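Local structure of 3,4-dihydroxy-2-butanone 4-phosphate synthase (Candida albicans, 1TKS) at residues Asn3-Tyr15 with Ile190-Ile202. The protein catalyses the conversion of D-ribulose 5-phosphate to formate and 3,4-dihydroxy-2-butanone 4-phosphate in riboflavin biosynthesis. Residues are numbered along the deposited sequence; the frame is centred on the assembly and turned at random.
Sequences NIFTPIEEALEAY and IKIININQLVEYI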
loop_
_atom_site.group_PDB
_atom_site.type_symbol
_atom_site.label_atom_id
_atom_site.label_comp_id
_atom_site.label_asym_id
_atom_site.label_seq_id
_atom_site.Cartn_x
_atom_site.Cartn_y
_atom_site.Cartn_z
ATOM N N ASN B 3 31.848 8.049 4.485
ATOM C CA ASN B 3 31.623 7.236 5.713
ATOM C C ASN B 3 30.136 6.957 5.932
ATOM O O ASN B 3 29.750 6.357 6.937
ATOM C CB ASN B 3 32.198 7.960 6.934
ATOM C CG ASN B 3 31.528 9.297 7.192
ATOM O OD1 ASN B 3 31.565 10.196 6.352
ATOM N ND2 ASN B 3 30.910 9.432 8.360
ATOM N N ILE B 4 29.304 7.402 4.995
ATOM C CA ILE B 4 27.866 7.188 5.090
ATOM C C ILE B 4 27.331 6.437 3.881
ATOM O O ILE B 4 26.630 5.433 4.022
ATOM C CB ILE B 4 27.094 8.528 5.207
ATOM C CG1 ILE B 4 27.391 9.185 6.555
ATOM C CG2 ILE B 4 25.593 8.287 5.052
ATOM C CD1 ILE B 4 26.721 10.535 6.743
ATOM N N PHE B 5 27.669 6.921 2.690
ATOM C CA PHE B 5 27.189 6.293 1.468
ATOM C C PHE B 5 28.180 5.330 0.826
ATOM O O PHE B 5 29.382 5.597 0.752
ATOM C CB PHE B 5 26.775 7.360 0.450
ATOM C CG PHE B 5 25.768 8.342 0.985
ATOM C CD1 PHE B 5 26.178 9.568 1.506
ATOM C CD2 PHE B 5 24.407 8.029 0.997
ATOM C CE1 PHE B 5 25.253 10.459 2.033
ATOM C CE2 PHE B 5 23.476 8.922 1.525
ATOM C CZ PHE B 5 23.896 10.142 2.044
ATOM N N THR B 6 27.645 4.206 0.360
ATOM C CA THR B 6 28.417 3.154 -0.292
ATOM C C THR B 6 28.765 3.530 -1.732
ATOM O O THR B 6 27.931 4.067 -2.459
ATOM C CB THR B 6 27.609 1.834 -0.308
ATOM O OG1 THR B 6 27.442 1.356 1.032
ATOM C CG2 THR B 6 28.315 0.772 -1.137
ATOM N N PRO B 7 30.012 3.268 -2.158
ATOM C CA PRO B 7 30.427 3.586 -3.531
ATOM C C PRO B 7 29.498 2.863 -4.508
ATOM O O PRO B 7 29.134 1.706 -4.287
ATOM C CB PRO B 7 31.853 3.045 -3.594
ATOM C CG PRO B 7 32.335 3.203 -2.192
ATOM C CD PRO B 7 31.147 2.746 -1.377
ATOM N N ILE B 8 29.127 3.534 -5.595
ATOM C CA ILE B 8 28.213 2.951 -6.574
ATOM C C ILE B 8 28.554 1.543 -7.056
ATOM O O ILE B 8 27.677 0.686 -7.110
ATOM C CB ILE B 8 28.057 3.860 -7.824
ATOM C CG1 ILE B 8 27.128 5.034 -7.520
ATOM C CG2 ILE B 8 27.456 3.064 -8.972
ATOM C CD1 ILE B 8 27.523 5.835 -6.351
ATOM N N GLU B 9 29.815 1.295 -7.403
ATOM C CA GLU B 9 30.171 -0.023 -7.906
ATOM C C GLU B 9 29.952 -1.130 -6.881
ATOM O O GLU B 9 29.519 -2.227 -7.239
ATOM C CB GLU B 9 31.605 -0.015 -8.460
ATOM C CG GLU B 9 31.717 0.929 -9.668
ATOM C CD GLU B 9 32.969 0.751 -10.519
ATOM O OE1 GLU B 9 33.024 1.372 -11.605
ATOM O OE2 GLU B 9 33.890 0.012 -10.116
ATOM N N GLU B 10 30.219 -0.845 -5.607
ATOM C CA GLU B 10 30.004 -1.842 -4.566
ATOM C C GLU B 10 28.498 -2.025 -4.365
ATOM O O GLU B 10 28.022 -3.142 -4.152
ATOM C CB GLU B 10 30.656 -1.413 -3.244
ATOM C CG GLU B 10 32.169 -1.149 -3.304
ATOM C CD GLU B 10 32.999 -2.340 -3.783
ATOM O OE1 GLU B 10 32.488 -3.480 -3.790
ATOM O OE2 GLU B 10 34.180 -2.128 -4.141
ATOM N N ALA B 11 27.746 -0.931 -4.446
ATOM C CA ALA B 11 26.300 -0.999 -4.277
ATOM C C ALA B 11 25.645 -1.783 -5.409
ATOM O O ALA B 11 24.685 -2.516 -5.180
ATOM C CB ALA B 11 25.708 0.407 -4.203
ATOM N N LEU B 12 26.163 -1.637 -6.626
ATOM C CA LEU B 12 25.598 -2.359 -7.762
ATOM C C LEU B 12 25.786 -3.863 -7.609
ATOM O O LEU B 12 24.905 -4.643 -7.971
ATOM C CB LEU B 12 26.233 -1.891 -9.070
ATOM C CG LEU B 12 25.860 -0.478 -9.532
ATOM C CD1 LEU B 12 26.643 -0.144 -10.794
ATOM C CD2 LEU B 12 24.360 -0.391 -9.797
ATOM N N GLU B 13 26.932 -4.274 -7.076
ATOM C CA GLU B 13 27.177 -5.695 -6.886
ATOM C C GLU B 13 26.197 -6.261 -5.867
ATOM O O GLU B 13 25.701 -7.369 -6.033
ATOM C CB GLU B 13 28.618 -5.942 -6.439
ATOM C CG GLU B 13 29.617 -5.757 -7.565
ATOM C CD GLU B 13 29.387 -6.734 -8.700
ATOM O OE1 GLU B 13 29.681 -6.378 -9.860
ATOM O OE2 GLU B 13 28.926 -7.866 -8.433
ATOM N N ALA B 14 25.913 -5.498 -4.815
ATOM C CA ALA B 14 24.968 -5.945 -3.799
ATOM C C ALA B 14 23.587 -6.064 -4.438
ATOM O O ALA B 14 22.856 -7.027 -4.203
ATOM C CB ALA B 14 24.929 -4.950 -2.642
ATOM N N TYR B 15 23.244 -5.073 -5.253
ATOM C CA TYR B 15 21.961 -5.031 -5.940
ATOM C C TYR B 15 21.860 -6.210 -6.910
ATOM O O TYR B 15 20.815 -6.847 -7.023
ATOM C CB TYR B 15 21.839 -3.686 -6.667
ATOM C CG TYR B 15 20.473 -3.355 -7.223
ATOM C CD1 TYR B 15 20.087 -3.801 -8.482
ATOM C CD2 TYR B 15 19.583 -2.556 -6.504
ATOM C CE1 TYR B 15 18.849 -3.451 -9.017
ATOM C CE2 TYR B 15 18.346 -2.203 -7.027
ATOM C CZ TYR B 15 17.987 -2.652 -8.286
ATOM O OH TYR B 15 16.772 -2.289 -8.816
ATOM N N ILE B 190 22.312 -3.219 5.257
ATOM C CA ILE B 190 21.892 -2.713 3.958
ATOM C C ILE B 190 22.683 -1.456 3.614
ATOM O O ILE B 190 22.779 -0.529 4.420
ATOM C CB ILE B 190 20.384 -2.388 3.949
ATOM C CG1 ILE B 190 19.588 -3.664 4.234
ATOM C CG2 ILE B 190 19.976 -1.796 2.599
ATOM C CD1 ILE B 190 18.083 -3.440 4.375
ATOM N N LYS B 191 23.257 -1.449 2.415
ATOM C CA LYS B 191 24.054 -0.327 1.930
ATOM C C LYS B 191 23.166 0.853 1.555
ATOM O O LYS B 191 22.022 0.675 1.135
ATOM C CB LYS B 191 24.880 -0.767 0.719
ATOM C CG LYS B 191 26.045 -1.695 1.066
ATOM C CD LYS B 191 26.546 -2.423 -0.175
ATOM C CE LYS B 191 27.929 -3.022 0.041
ATOM N NZ LYS B 191 27.997 -3.884 1.255
ATOM N N ILE B 192 23.711 2.057 1.694
ATOM C CA ILE B 192 22.970 3.282 1.404
ATOM C C ILE B 192 23.653 4.100 0.315
ATOM O O ILE B 192 24.874 4.236 0.311
ATOM C CB ILE B 192 22.870 4.165 2.671
ATOM C CG1 ILE B 192 22.319 3.340 3.836
ATOM C CG2 ILE B 192 21.991 5.385 2.397
ATOM C CD1 ILE B 192 22.383 4.056 5.163
ATOM N N ILE B 193 22.864 4.630 -0.612
ATOM C CA ILE B 193 23.393 5.464 -1.690
ATOM C C ILE B 193 22.435 6.632 -1.896
ATOM O O ILE B 193 21.368 6.678 -1.286
ATOM C CB ILE B 193 23.483 4.701 -3.046
ATOM C CG1 ILE B 193 22.102 4.171 -3.448
ATOM C CG2 ILE B 193 24.478 3.553 -2.949
ATOM C CD1 ILE B 193 22.005 3.754 -4.905
ATOM N N ASN B 194 22.817 7.587 -2.734
ATOM C CA ASN B 194 21.920 8.689 -3.037
ATOM C C ASN B 194 21.930 8.924 -4.544
ATOM O O ASN B 194 22.888 8.561 -5.232
ATOM C CB ASN B 194 22.264 9.955 -2.219
ATOM C CG ASN B 194 23.615 10.554 -2.560
ATOM O OD1 ASN B 194 23.773 11.212 -3.586
ATOM N ND2 ASN B 194 24.595 10.339 -1.686
ATOM N N ILE B 195 20.842 9.489 -5.058
ATOM C CA ILE B 195 20.702 9.720 -6.492
ATOM C C ILE B 195 21.741 10.653 -7.079
ATOM O O ILE B 195 22.214 10.431 -8.188
ATOM C CB ILE B 195 19.293 10.241 -6.824
ATOM C CG1 ILE B 195 18.264 9.169 -6.454
ATOM C CG2 ILE B 195 19.198 10.599 -8.305
ATOM C CD1 ILE B 195 16.820 9.606 -6.607
ATOM N N ASN B 196 22.089 11.704 -6.345
ATOM C CA ASN B 196 23.096 12.638 -6.820
ATOM C C ASN B 196 24.380 11.862 -7.070
ATOM O O ASN B 196 25.061 12.045 -8.080
ATOM C CB ASN B 196 23.346 13.719 -5.772
ATOM C CG ASN B 196 22.804 15.061 -6.189
ATOM O OD1 ASN B 196 21.593 15.249 -6.308
ATOM N ND2 ASN B 196 23.703 16.008 -6.427
ATOM N N GLN B 197 24.696 10.987 -6.126
ATOM C CA GLN B 197 25.883 10.151 -6.190
ATOM C C GLN B 197 25.821 9.249 -7.424
ATOM O O GLN B 197 26.823 9.038 -8.106
ATOM C CB GLN B 197 25.956 9.308 -4.916
ATOM C CG GLN B 197 27.224 8.515 -4.743
ATOM C CD GLN B 197 27.081 7.426 -3.695
ATOM O OE1 GLN B 197 28.065 6.799 -3.302
ATOM N NE2 GLN B 197 25.852 7.186 -3.245
ATOM N N LEU B 198 24.629 8.731 -7.713
ATOM C CA LEU B 198 24.431 7.847 -8.855
ATOM C C LEU B 198 24.505 8.601 -10.186
ATOM O O LEU B 198 25.059 8.096 -11.163
ATOM C CB LEU B 198 23.084 7.132 -8.718
ATOM C CG LEU B 198 22.781 6.019 -9.721
ATOM C CD1 LEU B 198 23.906 4.990 -9.702
ATOM C CD2 LEU B 198 21.448 5.365 -9.368
ATOM N N VAL B 199 23.948 9.811 -10.225
ATOM C CA VAL B 199 23.976 10.617 -11.442
ATOM C C VAL B 199 25.415 10.972 -11.800
ATOM O O VAL B 199 25.797 10.955 -12.969
ATOM C CB VAL B 199 23.151 11.919 -11.278
ATOM C CG1 VAL B 199 23.390 12.846 -12.473
ATOM C CG2 VAL B 199 21.672 11.582 -11.169
ATOM N N GLU B 200 26.218 11.286 -10.788
ATOM C CA GLU B 200 27.611 11.625 -11.029
ATOM C C GLU B 200 28.319 10.430 -11.654
ATOM O O GLU B 200 29.130 10.581 -12.569
ATOM C CB GLU B 200 28.299 12.013 -9.718
ATOM C CG GLU B 200 27.897 13.383 -9.190
ATOM C CD GLU B 200 28.607 13.734 -7.900
ATOM O OE1 GLU B 200 29.828 13.483 -7.803
ATOM O OE2 GLU B 200 27.954 14.276 -6.982
ATOM N N TYR B 201 27.997 9.236 -11.164
ATOM C CA TYR B 201 28.607 8.012 -11.671
ATOM C C TYR B 201 28.326 7.774 -13.154
ATOM O O TYR B 201 29.252 7.583 -13.944
ATOM C CB TYR B 201 28.112 6.800 -10.880
ATOM C CG TYR B 201 28.762 5.504 -11.312
ATOM C CD1 TYR B 201 30.050 5.178 -10.898
ATOM C CD2 TYR B 201 28.103 4.624 -12.169
ATOM C CE1 TYR B 201 30.669 4.009 -11.328
ATOM C CE2 TYR B 201 28.711 3.452 -12.609
ATOM C CZ TYR B 201 29.997 3.152 -12.183
ATOM O OH TYR B 201 30.603 1.996 -12.620
ATOM N N ILE B 202 27.046 7.776 -13.521
ATOM C CA ILE B 202 26.636 7.538 -14.902
ATOM C C ILE B 202 27.025 8.661 -15.854
ATOM O O ILE B 202 27.053 8.472 -17.069
ATOM C CB ILE B 202 25.107 7.347 -15.017
ATOM C CG1 ILE B 202 24.392 8.630 -14.588
ATOM C CG2 ILE B 202 24.661 6.162 -14.172
ATOM C CD1 ILE B 202 22.891 8.581 -14.756
HETATM O O HOH W 1 26.314 2.678 3.156
#
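Thr6 and Ile192 join the N-terminal arm to 191-194, an outermost strand of the chain's four-stranded mixed sheet; the strand's other side pairs in parallel with strand 21-24. The backbone hydrogen bond from Thr6 N to Ile192 O (2.8 Å) is nearly straight, and Phe5 CA adds a CA-H...O contact to the same oxygen. A water extends this link: it donates to Ile4 O, accepts from Ile192 N and hydrogen-bonds Thr6 OG1.

Among apolar contacts, Ala11 CB meets Ile193 CG2 (3.6 Å) where helix 8-15 packs on the strand, while the aliphatic part of Lys191 lies across Thr6 and reaches Ala14 CB. Ile8 sets CG2 anti to its backbone N, over the face of the Tyr201 ring in a CH-pi contact, 3.6 Å from the centroid; its CG1 touches Leu198 CD1.

Side-chain polar contacts follow where the strand turns into helix 195-202. Asn194 N-caps this helix through OD1, which accepts from Gln197 N (2.7 Å). Asn194 ND2 sits over the centre of the Phe5 ring, the amide almost perpendicular to it (86°), while Ile4 CG2 covers the opposite face. Near the surface, Tyr201 OH donates to Glu9 OE1 (2.7 Å), meeting the carboxylate on its anti side, 22° out of plane.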